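Local coordinates for cell division control protein 13 (Saccharomyces cerevisiae, PDB 4HCE), which takes part in telomere maintenance, its OB2 domain forming a dimer that is required for productive binding of Stn1, at residues Y5-S9 with G61-I65; P29-I34 with C84-I89; S102-I108 with A121-N127. All coordinates share one frame; numbering follows the deposited sequence.

Interaction 1: Y5-S9 with G61-I65; sequences YEQLS and GVNCI
Glu6 on the helix 4-8 and Val62 in the loop ahead of strand 65-69 bring their CA atoms to 5.0 Å, and no hydrogen bond spans the two backbones; a CA-H...O contact runs from Glu6 CA to Gly61 O, 3.4 Å long. Tyr5 carries most of the packing. Its chi1 of -58° sets CG beside the backbone N and anti to the carbonyl carbon, and the ring lies against the turn of the loop. Cys64 CA sits over the centre of one ring face, 3.9 Å above the plane. Tyr5 CD2 comes 3.5 Å from Asn63 C, while on the other side of the ring Tyr5 CD1 meets the methyl Ile65 CG2 at 3.6 Å, the two side chains crossing at about a right angle. The same methyl is approached by Leu8 CD1. Beside them the aliphatic part of Glu6 runs past Val62, CG to CB. Ser9 OG donates to Tyr5 O over 2.7 Å, from the opposite face of that carbonyl to Ser9 N, and so rests against Gly61 CA at 3.2 Å. The phenol OH bonds to Gln48 N, just beyond strand 42-47, and Val62 packs on Leu10 of the second subunit. The Ser9 hydroxyl is satisfied within the helix turn and the Tyr5 hydroxyl by Gln48, so what joins helix to loop is the fit of ring, methyl and backbone.

Interaction 2: P29-I34 with C84-I89; sequences PQFASI and CQSDKI
Phe31 holds CG between its backbone N and carbonyl carbon (chi1 51°), which folds the ring over the start of helix 86-92, and Ser86 takes the same kind of position (chi1 46°), turning OG back to the loop. The ring then lies against Ser86, whose CB stands 3.6 Å above the ring plane, displaced from the centre toward the rim, in a CH-pi contact. Around the edge, Cys84 O lies in the ring plane, 3.8 Å from Phe31 CD1, and Ile89 CG1 approaches Phe31 CZ at 3.9 Å. Cys84 SG is oblique to the ring, 5.3 Å from its centroid.

Two hydrogen bonds tie the backbone of Phe31 to Ser86. Phe31 N donates to Ser86 OG over 3.1 Å, and Ser86 N donates to Phe31 O over 3.0 Å, bent to 158° at the hydrogen. Gln85 is the N-cap, its carbonyl accepting from Ile89 N; Ser86 N therefore belongs to the first turn, where amides lack an acceptor within the helix, and Phe31 O supplies one. Within this OB-fold domain the contact fastens the loop that follows strand 16-27 to a helix in the connection between strands 65-69 and 101-110. An alanine in place of Phe31 is likely to open a gap over Ser86 CB and beside Ile89 CG1 and to deprive Phe37 of its edge-to-face partner.

Farther along, Cys84 SG reaches Ile34, 3.8 Å from CD1. That isoleucine also packs on Ile75 and Cys76 of helix 72-79, while Met26 of strand 16-27 touches Phe31, Ser86 and Ile89.

Interaction 3: S102-I108 with A121-N127; sequences SVEVERI and AVWSLKN
Glu104, Glu106 and Ile108 pair antiparallel with Asn127, Ser124 and Val122 through backbone hydrogen bonds, among them Ser124 N to Glu106 O at 2.8 Å and Ile108 N to Val122 O at 2.9 Å. Glu104 O accepts from both Lys126 N and Asn127 N, the doubled grip of a classic beta bulge. Among polar side chains, Asn127 ND2 donates to Glu104 OE2 over 3.0 Å, reaching it from above the carboxylate plane, while Glu104 OE1 makes a salt bridge with Arg18. A water donates to Glu106 OE2. The cation-pi contact lies on the face bearing Val105, Arg107 and Trp123. Arg107, bent at chi2 (64°), puts CD 3.8 Å from the centroid of the six-membered ring of Trp123, over its face. Its CZ stands 4.3 Å from the centroid of the five-membered ring, the guanidinium plane turned 42° from the indole. Its NE donates to Ala11 O. Of the apolar contacts, Val105 CG2 reaches Trp123 CE3 at 3.4 Å on the same face, while on the opposite one Ile108 CG1 meets Val122 CG2 at 3.7 Å. These are the last two strands of an OB-fold domain, paired as a bulged beta hairpin.

How the interactions relate
Interactions 1 and 3 are neighbours, their centres 13 Å apart, and Trp123 joins them: Leu8 O lies 3.3 Å from Trp123 CZ2, and Ile65 CD1 lies 4.1 Å from Trp123 CD1. Leu8 of the N-terminal helix and Ile65 at the start of strand 65-69 thus pack on Trp123 of the hairpin. Interaction 2 is on the opposite side of the chain's centre from both, with its centre 26 Å from that of interaction 1 and 21 Å from that of interaction 3; its nearest atoms are about 9 Å from interaction 3, and helix 86-92 leads on to strand 101-110. All three touch the second subunit, consistent with an OB2 dimer interface drawing on several parts of the fold.

Interaction 1: Y5-S9 with G61-I65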
ATOM      1  N   TYR B   5       4.000   0.663 -16.434  1.00 35.00           N
ATOM      2  CA  TYR B   5       3.530   0.438 -15.069  1.00 33.03           C
ATOM      3  C   TYR B   5       2.016   0.424 -14.988  1.00 31.81           C
ATOM      4  O   TYR B   5       1.429  -0.400 -14.254  1.00 30.77           O
ATOM      5  CB  TYR B   5       4.200   1.374 -14.040  1.00 32.81           C
ATOM      6  CG  TYR B   5       5.709   1.228 -14.058  1.00 33.15           C
ATOM      7  CD1 TYR B   5       6.316   0.014 -13.742  1.00 34.52           C
ATOM      8  CD2 TYR B   5       6.523   2.289 -14.441  1.00 33.33           C
ATOM      9  CE1 TYR B   5       7.699  -0.135 -13.788  1.00 34.75           C
ATOM     10  CE2 TYR B   5       7.899   2.154 -14.491  1.00 34.54           C
ATOM     11  CZ  TYR B   5       8.484   0.950 -14.166  1.00 34.40           C
ATOM     12  OH  TYR B   5       9.848   0.838 -14.211  1.00 32.92           O
ATOM     13  N   GLU B   6       1.393   1.297 -15.772  1.00 29.99           N
ATOM     14  CA  GLU B   6      -0.047   1.273 -15.927  1.00 32.56           C
ATOM     15  C   GLU B   6      -0.512  -0.055 -16.528  1.00 30.68           C
ATOM     16  O   GLU B   6      -1.455  -0.650 -16.030  1.00 29.20           O
ATOM     17  CB  GLU B   6      -0.534   2.485 -16.731  1.00 38.41           C
ATOM     18  CG  GLU B   6      -0.120   3.799 -16.064  1.00 46.22           C
ATOM     19  CD  GLU B   6      -0.377   5.036 -16.901  1.00 52.85           C
ATOM     20  OE1 GLU B   6       0.590   5.796 -17.178  1.00 59.71           O
ATOM     21  OE2 GLU B   6      -1.548   5.271 -17.262  1.00 58.86           O
ATOM     22  N   GLN B   7       0.172  -0.556 -17.551  1.00 29.13           N
ATOM     23  CA  GLN B   7      -0.207  -1.867 -18.105  1.00 28.94           C
ATOM     24  C   GLN B   7       0.138  -3.017 -17.175  1.00 28.79           C
ATOM     25  O   GLN B   7      -0.662  -3.931 -17.008  1.00 27.87           O
ATOM     26  CB  GLN B   7       0.345  -2.061 -19.520  1.00 28.49           C
ATOM     27  CG  GLN B   7      -0.321  -1.094 -20.493  1.00 27.03           C
ATOM     28  CD  GLN B   7      -1.772  -1.442 -20.723  1.00 27.86           C
ATOM     29  OE1 GLN B   7      -2.110  -2.615 -20.989  1.00 28.34           O
ATOM     30  NE2 GLN B   7      -2.646  -0.444 -20.623  1.00 27.49           N
ATOM     31  N   LEU B   8       1.290  -2.957 -16.505  1.00 28.85           N
ATOM     32  CA  LEU B   8       1.573  -3.986 -15.481  1.00 29.73           C
ATOM     33  C   LEU B   8       0.509  -4.092 -14.404  1.00 29.57           C
ATOM     34  O   LEU B   8       0.275  -5.182 -13.870  1.00 30.50           O
ATOM     35  CB  LEU B   8       2.920  -3.752 -14.790  1.00 30.30           C
ATOM     36  CG  LEU B   8       4.145  -4.313 -15.487  1.00 30.79           C
ATOM     37  CD1 LEU B   8       5.343  -4.011 -14.597  1.00 29.92           C
ATOM     38  CD2 LEU B   8       3.968  -5.817 -15.692  1.00 29.03           C
ATOM     39  N   SER B   9      -0.092  -2.955 -14.037  1.00 29.14           N
ATOM     40  CA  SER B   9      -1.073  -2.929 -12.948  1.00 30.07           C
ATOM     41  C   SER B   9      -2.395  -3.572 -13.325  1.00 30.26           C
ATOM     42  O   SER B   9      -3.267  -3.733 -12.479  1.00 31.89           O
ATOM     43  CB  SER B   9      -1.295  -1.505 -12.434  1.00 30.46           C
ATOM     44  OG  SER B   9      -0.029  -0.955 -12.081  1.00 33.85           O
ATOM     45  N   GLY B  61       1.907   2.013  -9.601  1.00 31.00           N
ATOM     46  CA  GLY B  61       0.922   1.742 -10.627  1.00 30.76           C
ATOM     47  C   GLY B  61       0.956   2.705 -11.786  1.00 31.77           C
ATOM     48  O   GLY B  61       0.312   2.453 -12.798  1.00 35.58           O
ATOM     49  N   VAL B  62       1.663   3.825 -11.651  1.00 31.31           N
ATOM     50  CA  VAL B  62       1.875   4.691 -12.813  1.00 31.81           C
ATOM     51  C   VAL B  62       3.349   4.970 -13.076  1.00 31.96           C
ATOM     52  O   VAL B  62       3.770   5.063 -14.213  1.00 34.34           O
ATOM     53  CB  VAL B  62       0.960   5.968 -12.816  1.00 34.31           C
ATOM     54  CG1 VAL B  62       0.067   6.040 -11.602  1.00 31.86           C
ATOM     55  CG2 VAL B  62       1.720   7.270 -13.052  1.00 33.36           C
ATOM     56  N   ASN B  63       4.128   4.987 -12.008  1.00 32.31           N
ATOM     57  CA  ASN B  63       5.477   5.523 -11.978  1.00 31.88           C
ATOM     58  C   ASN B  63       6.498   4.464 -11.664  1.00 29.82           C
ATOM     59  O   ASN B  63       7.678   4.622 -11.924  1.00 28.04           O
ATOM     60  CB  ASN B  63       5.551   6.449 -10.761  1.00 38.01           C
ATOM     61  CG  ASN B  63       6.293   7.665 -11.067  1.00 40.41           C
ATOM     62  OD1 ASN B  63       6.647   7.862 -12.221  1.00 46.60           O
ATOM     63  ND2 ASN B  63       6.526   8.488 -10.097  1.00 39.44           N
ATOM     64  N   CYS B  64       6.010   3.426 -10.996  1.00 28.06           N
ATOM     65  CA  CYS B  64       6.811   2.422 -10.364  1.00 27.80           C
ATOM     66  C   CYS B  64       5.821   1.333 -10.037  1.00 27.81           C
ATOM     67  O   CYS B  64       4.611   1.522 -10.184  1.00 26.93           O
ATOM     68  CB  CYS B  64       7.444   2.978  -9.082  1.00 29.43           C
ATOM     69  SG  CYS B  64       6.297   3.541  -7.780  1.00 30.81           S
ATOM     70  N   ILE B  65       6.308   0.183  -9.602  1.00 28.51           N
ATOM     71  CA  ILE B  65       5.380  -0.758  -9.023  1.00 29.34           C
ATOM     72  C   ILE B  65       5.722  -1.029  -7.570  1.00 28.73           C
ATOM     73  O   ILE B  65       6.906  -0.978  -7.159  1.00 28.60           O
ATOM     74  CB  ILE B  65       5.233  -2.065  -9.836  1.00 30.76           C
ATOM     75  CG1 ILE B  65       6.576  -2.744 -10.027  1.00 32.74           C
ATOM     76  CG2 ILE B  65       4.516  -1.811 -11.171  1.00 30.62           C
ATOM     77  CD1 ILE B  65       6.436  -4.251  -9.955  1.00 34.93           C
TER

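Interaction 2: P29-I34 with C84-I89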
ATOM      1  N   PRO B  29       9.043   2.899   5.777  1.00 37.11           N
ATOM      2  CA  PRO B  29      10.439   3.296   5.537  1.00 36.78           C
ATOM      3  C   PRO B  29      11.345   3.144   6.763  1.00 37.77           C
ATOM      4  O   PRO B  29      12.570   3.126   6.629  1.00 35.69           O
ATOM      5  CB  PRO B  29      10.326   4.771   5.122  1.00 38.09           C
ATOM      6  CG  PRO B  29       9.050   5.256   5.738  1.00 36.38           C
ATOM      7  CD  PRO B  29       8.129   4.062   5.847  1.00 36.64           C
ATOM      8  N   GLN B  30      10.730   3.028   7.936  1.00 38.99           N
ATOM      9  CA  GLN B  30      11.446   2.827   9.186  1.00 42.59           C
ATOM     10  C   GLN B  30      10.897   1.621   9.950  1.00 40.67           C
ATOM     11  O   GLN B  30       9.685   1.425  10.029  1.00 39.03           O
ATOM     12  CB  GLN B  30      11.299   4.067  10.067  1.00 50.44           C
ATOM     13  CG  GLN B  30      12.452   5.044  10.028  1.00 56.09           C
ATOM     14  CD  GLN B  30      12.447   5.919  11.266  1.00 64.93           C
ATOM     15  OE1 GLN B  30      12.966   5.532  12.321  1.00 66.96           O
ATOM     16  NE2 GLN B  30      11.823   7.092  11.159  1.00 64.76           N
ATOM     17  N   PHE B  31      11.786   0.819  10.525  1.00 38.59           N
ATOM     18  CA  PHE B  31      11.361  -0.311  11.363  1.00 36.97           C
ATOM     19  C   PHE B  31      12.585  -0.895  12.025  1.00 37.45           C
ATOM     20  O   PHE B  31      13.696  -0.763  11.496  1.00 38.84           O
ATOM     21  CB  PHE B  31      10.579  -1.390  10.569  1.00 35.67           C
ATOM     22  CG  PHE B  31      11.268  -1.861   9.303  1.00 33.89           C
ATOM     23  CD1 PHE B  31      12.186  -2.922   9.335  1.00 33.53           C
ATOM     24  CD2 PHE B  31      10.996  -1.249   8.078  1.00 33.15           C
ATOM     25  CE1 PHE B  31      12.818  -3.353   8.165  1.00 33.87           C
ATOM     26  CE2 PHE B  31      11.618  -1.679   6.907  1.00 32.92           C
ATOM     27  CZ  PHE B  31      12.541  -2.733   6.954  1.00 33.08           C
ATOM     28  N   ALA B  32      12.384  -1.562  13.160  1.00 38.24           N
ATOM     29  CA  ALA B  32      13.496  -2.004  13.989  1.00 39.10           C
ATOM     30  C   ALA B  32      13.702  -3.528  14.076  1.00 39.16           C
ATOM     31  O   ALA B  32      14.804  -3.967  14.373  1.00 39.50           O
ATOM     32  CB  ALA B  32      13.372  -1.402  15.381  1.00 39.60           C
ATOM     33  N   SER B  33      12.659  -4.323  13.837  1.00 37.61           N
ATOM     34  CA  SER B  33      12.778  -5.772  13.935  1.00 38.22           C
ATOM     35  C   SER B  33      11.744  -6.433  13.051  1.00 37.76           C
ATOM     36  O   SER B  33      10.850  -5.772  12.537  1.00 38.78           O
ATOM     37  CB  SER B  33      12.628  -6.270  15.393  1.00 41.30           C
ATOM     38  OG  SER B  33      11.271  -6.617  15.713  1.00 42.30           O
ATOM     39  N   ILE B  34      11.878  -7.745  12.893  1.00 36.42           N
ATOM     40  CA  ILE B  34      10.925  -8.582  12.184  1.00 36.40           C
ATOM     41  C   ILE B  34       9.514  -8.515  12.780  1.00 37.15           C
ATOM     42  O   ILE B  34       8.531  -8.758  12.079  1.00 35.43           O
ATOM     43  CB  ILE B  34      11.423 -10.061  12.124  1.00 36.63           C
ATOM     44  CG1 ILE B  34      10.572 -10.905  11.157  1.00 36.64           C
ATOM     45  CG2 ILE B  34      11.482 -10.700  13.524  1.00 35.63           C
ATOM     46  CD1 ILE B  34      10.649 -10.476   9.699  1.00 34.54           C
ATOM     47  N   CYS B  84      16.901  -7.388   9.820  1.00 36.00           N
ATOM     48  CA  CYS B  84      15.584  -6.829   9.604  1.00 37.46           C
ATOM     49  C   CYS B  84      15.344  -5.499  10.350  1.00 38.08           C
ATOM     50  O   CYS B  84      14.414  -5.379  11.137  1.00 37.92           O
ATOM     51  CB  CYS B  84      14.511  -7.875   9.894  1.00 39.75           C
ATOM     52  SG  CYS B  84      12.876  -7.378   9.305  1.00 45.28           S
ATOM     53  N   GLN B  85      16.231  -4.533  10.102  1.00 37.71           N
ATOM     54  CA  GLN B  85      16.051  -3.141  10.466  1.00 39.87           C
ATOM     55  C   GLN B  85      16.136  -2.333   9.154  1.00 38.60           C
ATOM     56  O   GLN B  85      16.817  -2.748   8.205  1.00 36.69           O
ATOM     57  CB  GLN B  85      17.125  -2.679  11.463  1.00 43.38           C
ATOM     58  CG  GLN B  85      18.128  -1.692  10.871  1.00 49.87           C
ATOM     59  CD  GLN B  85      18.382  -0.502  11.774  1.00 57.55           C
ATOM     60  OE1 GLN B  85      19.066  -0.626  12.796  1.00 65.06           O
ATOM     61  NE2 GLN B  85      17.824   0.659  11.414  1.00 55.55           N
ATOM     62  N   SER B  86      15.443  -1.197   9.088  1.00 37.30           N
ATOM     63  CA  SER B  86      15.319  -0.476   7.822  1.00 36.81           C
ATOM     64  C   SER B  86      16.662   0.044   7.269  1.00 37.12           C
ATOM     65  O   SER B  86      16.888  -0.014   6.058  1.00 38.93           O
ATOM     66  CB  SER B  86      14.268   0.636   7.898  1.00 38.08           C
ATOM     67  OG  SER B  86      14.407   1.426   9.082  1.00 41.37           O
ATOM     68  N   ASP B  87      17.551   0.529   8.133  1.00 35.62           N
ATOM     69  CA  ASP B  87      18.917   0.893   7.705  1.00 37.80           C
ATOM     70  C   ASP B  87      19.644  -0.235   7.018  1.00 36.05           C
ATOM     71  O   ASP B  87      20.317  -0.018   6.017  1.00 36.32           O
ATOM     72  CB  ASP B  87      19.776   1.343   8.886  1.00 40.45           C
ATOM     73  CG  ASP B  87      19.411   2.717   9.366  1.00 44.13           C
ATOM     74  OD1 ASP B  87      19.848   3.085  10.476  1.00 48.42           O
ATOM     75  OD2 ASP B  87      18.678   3.432   8.641  1.00 44.61           O
ATOM     76  N   LYS B  88      19.510  -1.441   7.565  1.00 34.43           N
ATOM     77  CA  LYS B  88      20.222  -2.585   7.033  1.00 34.35           C
ATOM     78  C   LYS B  88      19.603  -3.108   5.743  1.00 32.44           C
ATOM     79  O   LYS B  88      20.325  -3.504   4.851  1.00 32.34           O
ATOM     80  CB  LYS B  88      20.319  -3.685   8.078  1.00 35.28           C
ATOM     81  CG  LYS B  88      21.175  -3.291   9.253  1.00 38.75           C
ATOM     82  CD  LYS B  88      21.037  -4.336  10.340  1.00 42.70           C
ATOM     83  CE  LYS B  88      22.169  -4.234  11.341  1.00 41.64           C
ATOM     84  NZ  LYS B  88      21.852  -5.250  12.373  1.00 44.12           N
ATOM     85  N   ILE B  89      18.272  -3.090   5.649  1.00 31.95           N
ATOM     86  CA  ILE B  89      17.565  -3.552   4.448  1.00 31.59           C
ATOM     87  C   ILE B  89      17.834  -2.535   3.338  1.00 31.24           C
ATOM     88  O   ILE B  89      18.075  -2.905   2.194  1.00 31.94           O
ATOM     89  CB  ILE B  89      16.031  -3.733   4.673  1.00 31.44           C
ATOM     90  CG1 ILE B  89      15.697  -4.759   5.769  1.00 31.72           C
ATOM     91  CG2 ILE B  89      15.295  -4.050   3.381  1.00 30.56           C
ATOM     92  CD1 ILE B  89      16.377  -6.086   5.670  1.00 34.18           C
TER

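Interaction 3: S102-I108 with A121-N127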
ATOM      1  N   SER B 102      17.722  -6.459 -10.452  1.00 28.24           N
ATOM      2  CA  SER B 102      16.855  -7.207 -11.305  1.00 29.09           C
ATOM      3  C   SER B 102      15.939  -8.070 -10.442  1.00 28.85           C
ATOM      4  O   SER B 102      16.414  -8.755  -9.519  1.00 30.39           O
ATOM      5  CB  SER B 102      17.697  -8.075 -12.238  1.00 30.66           C
ATOM      6  OG  SER B 102      16.836  -8.732 -13.152  1.00 35.30           O
ATOM      7  N   VAL B 103      14.642  -8.056 -10.743  1.00 27.04           N
ATOM      8  CA  VAL B 103      13.666  -8.804  -9.945  1.00 27.17           C
ATOM      9  C   VAL B 103      12.735  -9.618 -10.849  1.00 29.40           C
ATOM     10  O   VAL B 103      12.447  -9.242 -11.997  1.00 30.04           O
ATOM     11  CB  VAL B 103      12.812  -7.875  -9.026  1.00 27.45           C
ATOM     12  CG1 VAL B 103      13.674  -7.140  -8.009  1.00 26.60           C
ATOM     13  CG2 VAL B 103      12.012  -6.873  -9.841  1.00 26.48           C
ATOM     14  N   GLU B 104      12.271 -10.746 -10.341  1.00 29.57           N
ATOM     15  CA  GLU B 104      11.129 -11.389 -10.944  1.00 29.89           C
ATOM     16  C   GLU B 104      10.001 -11.205  -9.977  1.00 28.35           C
ATOM     17  O   GLU B 104      10.154 -11.472  -8.794  1.00 30.02           O
ATOM     18  CB  GLU B 104      11.370 -12.865 -11.222  1.00 31.69           C
ATOM     19  CG  GLU B 104      12.059 -13.076 -12.546  1.00 36.87           C
ATOM     20  CD  GLU B 104      12.382 -14.520 -12.820  1.00 40.99           C
ATOM     21  OE1 GLU B 104      13.074 -14.765 -13.840  1.00 43.76           O
ATOM     22  OE2 GLU B 104      11.953 -15.395 -12.022  1.00 41.13           O
ATOM     23  N   VAL B 105       8.875 -10.731 -10.483  1.00 26.80           N
ATOM     24  CA  VAL B 105       7.717 -10.498  -9.642  1.00 27.19           C
ATOM     25  C   VAL B 105       6.583 -11.377 -10.134  1.00 28.70           C
ATOM     26  O   VAL B 105       6.508 -11.703 -11.332  1.00 27.51           O
ATOM     27  CB  VAL B 105       7.307  -9.003  -9.574  1.00 26.83           C
ATOM     28  CG1 VAL B 105       8.413  -8.180  -8.930  1.00 25.79           C
ATOM     29  CG2 VAL B 105       6.967  -8.434 -10.947  1.00 26.63           C
ATOM     30  N   GLU B 106       5.714 -11.760  -9.197  1.00 28.85           N
ATOM     31  CA  GLU B 106       4.622 -12.643  -9.491  1.00 29.21           C
ATOM     32  C   GLU B 106       3.342 -12.046  -8.966  1.00 28.92           C
ATOM     33  O   GLU B 106       3.275 -11.652  -7.812  1.00 29.14           O
ATOM     34  CB  GLU B 106       4.851 -14.007  -8.852  1.00 31.17           C
ATOM     35  CG  GLU B 106       3.816 -15.028  -9.282  1.00 34.55           C
ATOM     36  CD  GLU B 106       4.029 -16.416  -8.695  1.00 39.67           C
ATOM     37  OE1 GLU B 106       3.255 -17.309  -9.097  1.00 44.86           O
ATOM     38  OE2 GLU B 106       4.938 -16.636  -7.846  1.00 40.68           O
ATOM     39  N   ARG B 107       2.328 -12.006  -9.830  1.00 28.02           N
ATOM     40  CA  ARG B 107       1.027 -11.486  -9.508  1.00 28.99           C
ATOM     41  C   ARG B 107       0.289 -12.571  -8.710  1.00 31.18           C
ATOM     42  O   ARG B 107       0.017 -13.668  -9.238  1.00 30.17           O
ATOM     43  CB  ARG B 107       0.270 -11.192 -10.817  1.00 29.28           C
ATOM     44  CG  ARG B 107      -0.952 -10.318 -10.654  1.00 29.30           C
ATOM     45  CD  ARG B 107      -0.489  -8.948 -10.170  1.00 29.99           C
ATOM     46  NE  ARG B 107      -1.531  -7.955 -10.310  1.00 29.19           N
ATOM     47  CZ  ARG B 107      -1.492  -6.734  -9.804  1.00 28.81           C
ATOM     48  NH1 ARG B 107      -0.450  -6.313  -9.091  1.00 27.91           N
ATOM     49  NH2 ARG B 107      -2.513  -5.931 -10.023  1.00 28.58           N
ATOM     50  N   ILE B 108      -0.040 -12.268  -7.457  1.00 31.09           N
ATOM     51  CA  ILE B 108      -0.708 -13.240  -6.584  1.00 33.75           C
ATOM     52  C   ILE B 108      -2.017 -12.661  -6.044  1.00 34.77           C
ATOM     53  O   ILE B 108      -2.206 -11.445  -6.000  1.00 33.81           O
ATOM     54  CB  ILE B 108       0.190 -13.680  -5.390  1.00 34.17           C
ATOM     55  CG1 ILE B 108       0.598 -12.467  -4.532  1.00 33.65           C
ATOM     56  CG2 ILE B 108       1.411 -14.471  -5.858  1.00 31.21           C
ATOM     57  CD1 ILE B 108       1.086 -12.860  -3.147  1.00 34.59           C
ATOM     58  N   ALA B 121      -5.158  -8.298  -5.642  1.00 38.42           N
ATOM     59  CA  ALA B 121      -4.064  -8.716  -6.530  1.00 36.03           C
ATOM     60  C   ALA B 121      -2.892  -7.801  -6.250  1.00 33.76           C
ATOM     61  O   ALA B 121      -3.041  -6.599  -6.254  1.00 34.90           O
ATOM     62  CB  ALA B 121      -4.460  -8.637  -7.995  1.00 33.03           C
ATOM     63  N   VAL B 122      -1.735  -8.383  -5.975  1.00 31.88           N
ATOM     64  CA  VAL B 122      -0.533  -7.608  -5.722  1.00 30.16           C
ATOM     65  C   VAL B 122       0.612  -8.307  -6.439  1.00 30.04           C
ATOM     66  O   VAL B 122       0.484  -9.478  -6.833  1.00 27.42           O
ATOM     67  CB  VAL B 122      -0.221  -7.505  -4.209  1.00 30.51           C
ATOM     68  CG1 VAL B 122      -1.333  -6.753  -3.458  1.00 30.10           C
ATOM     69  CG2 VAL B 122      -0.020  -8.889  -3.604  1.00 29.49           C
ATOM     70  N   TRP B 123       1.712  -7.572  -6.618  1.00 27.46           N
ATOM     71  CA  TRP B 123       2.967  -8.145  -7.040  1.00 27.09           C
ATOM     72  C   TRP B 123       3.740  -8.639  -5.843  1.00 28.23           C
ATOM     73  O   TRP B 123       3.962  -7.898  -4.879  1.00 27.90           O
ATOM     74  CB  TRP B 123       3.791  -7.088  -7.783  1.00 25.93           C
ATOM     75  CG  TRP B 123       3.228  -6.773  -9.142  1.00 24.94           C
ATOM     76  CD1 TRP B 123       2.614  -5.597  -9.562  1.00 24.42           C
ATOM     77  CD2 TRP B 123       3.190  -7.666 -10.310  1.00 24.17           C
ATOM     78  NE1 TRP B 123       2.220  -5.692 -10.879  1.00 23.83           N
ATOM     79  CE2 TRP B 123       2.557  -6.897 -11.394  1.00 24.21           C
ATOM     80  CE3 TRP B 123       3.615  -8.956 -10.560  1.00 23.00           C
ATOM     81  CZ2 TRP B 123       2.358  -7.439 -12.657  1.00 24.12           C
ATOM     82  CZ3 TRP B 123       3.422  -9.486 -11.837  1.00 23.71           C
ATOM     83  CH2 TRP B 123       2.790  -8.753 -12.853  1.00 24.10           C
ATOM     84  N   SER B 124       4.173  -9.889  -5.869  1.00 28.74           N
ATOM     85  CA  SER B 124       5.070 -10.341  -4.822  1.00 30.36           C
ATOM     86  C   SER B 124       6.451 -10.680  -5.350  1.00 28.74           C
ATOM     87  O   SER B 124       6.590 -11.037  -6.508  1.00 28.52           O
ATOM     88  CB  SER B 124       4.500 -11.546  -4.098  1.00 31.57           C
ATOM     89  OG  SER B 124       4.481 -12.618  -5.001  1.00 37.83           O
ATOM     90  N   LEU B 125       7.456 -10.598  -4.485  1.00 28.45           N
ATOM     91  CA  LEU B 125       8.822 -10.825  -4.896  1.00 29.27           C
ATOM     92  C   LEU B 125       9.124 -12.292  -5.106  1.00 31.98           C
ATOM     93  O   LEU B 125       9.205 -13.052  -4.155  1.00 33.52           O
ATOM     94  CB  LEU B 125       9.798 -10.257  -3.858  1.00 28.99           C
ATOM     95  CG  LEU B 125      11.271 -10.245  -4.256  1.00 29.54           C
ATOM     96  CD1 LEU B 125      11.425 -10.196  -5.778  1.00 28.56           C
ATOM     97  CD2 LEU B 125      11.931  -9.036  -3.626  1.00 30.22           C
ATOM     98  N   LYS B 126       9.278 -12.692  -6.364  1.00 34.24           N
ATOM     99  CA  LYS B 126       9.652 -14.060  -6.683  1.00 34.28           C
ATOM    100  C   LYS B 126      11.169 -14.257  -6.564  1.00 35.14           C
ATOM    101  O   LYS B 126      11.637 -15.166  -5.894  1.00 37.34           O
ATOM    102  CB  LYS B 126       9.194 -14.458  -8.074  1.00 33.87           C
ATOM    103  CG  LYS B 126       9.238 -15.949  -8.315  1.00 35.42           C
ATOM    104  CD  LYS B 126       8.588 -16.291  -9.645  1.00 37.07           C
ATOM    105  CE  LYS B 126       8.224 -17.768  -9.680  1.00 37.87           C
ATOM    106  NZ  LYS B 126       9.317 -18.553 -10.300  1.00 37.93           N
ATOM    107  N   ASN B 127      11.923 -13.422  -7.264  1.00 34.12           N
ATOM    108  CA  ASN B 127      13.374 -13.477  -7.243  1.00 34.28           C
ATOM    109  C   ASN B 127      13.942 -12.087  -7.243  1.00 31.73           C
ATOM    110  O   ASN B 127      13.310 -11.153  -7.728  1.00 29.00           O
ATOM    111  CB  ASN B 127      13.907 -14.226  -8.455  1.00 35.44           C
ATOM    112  CG  ASN B 127      13.706 -15.707  -8.330  1.00 41.21           C
ATOM    113  OD1 ASN B 127      14.122 -16.326  -7.339  1.00 43.03           O
ATOM    114  ND2 ASN B 127      13.049 -16.295  -9.324  1.00 42.26           N
TER
HETATM  115  O   HOH W   1       6.501 -15.427  -5.379  1.00 61.96           O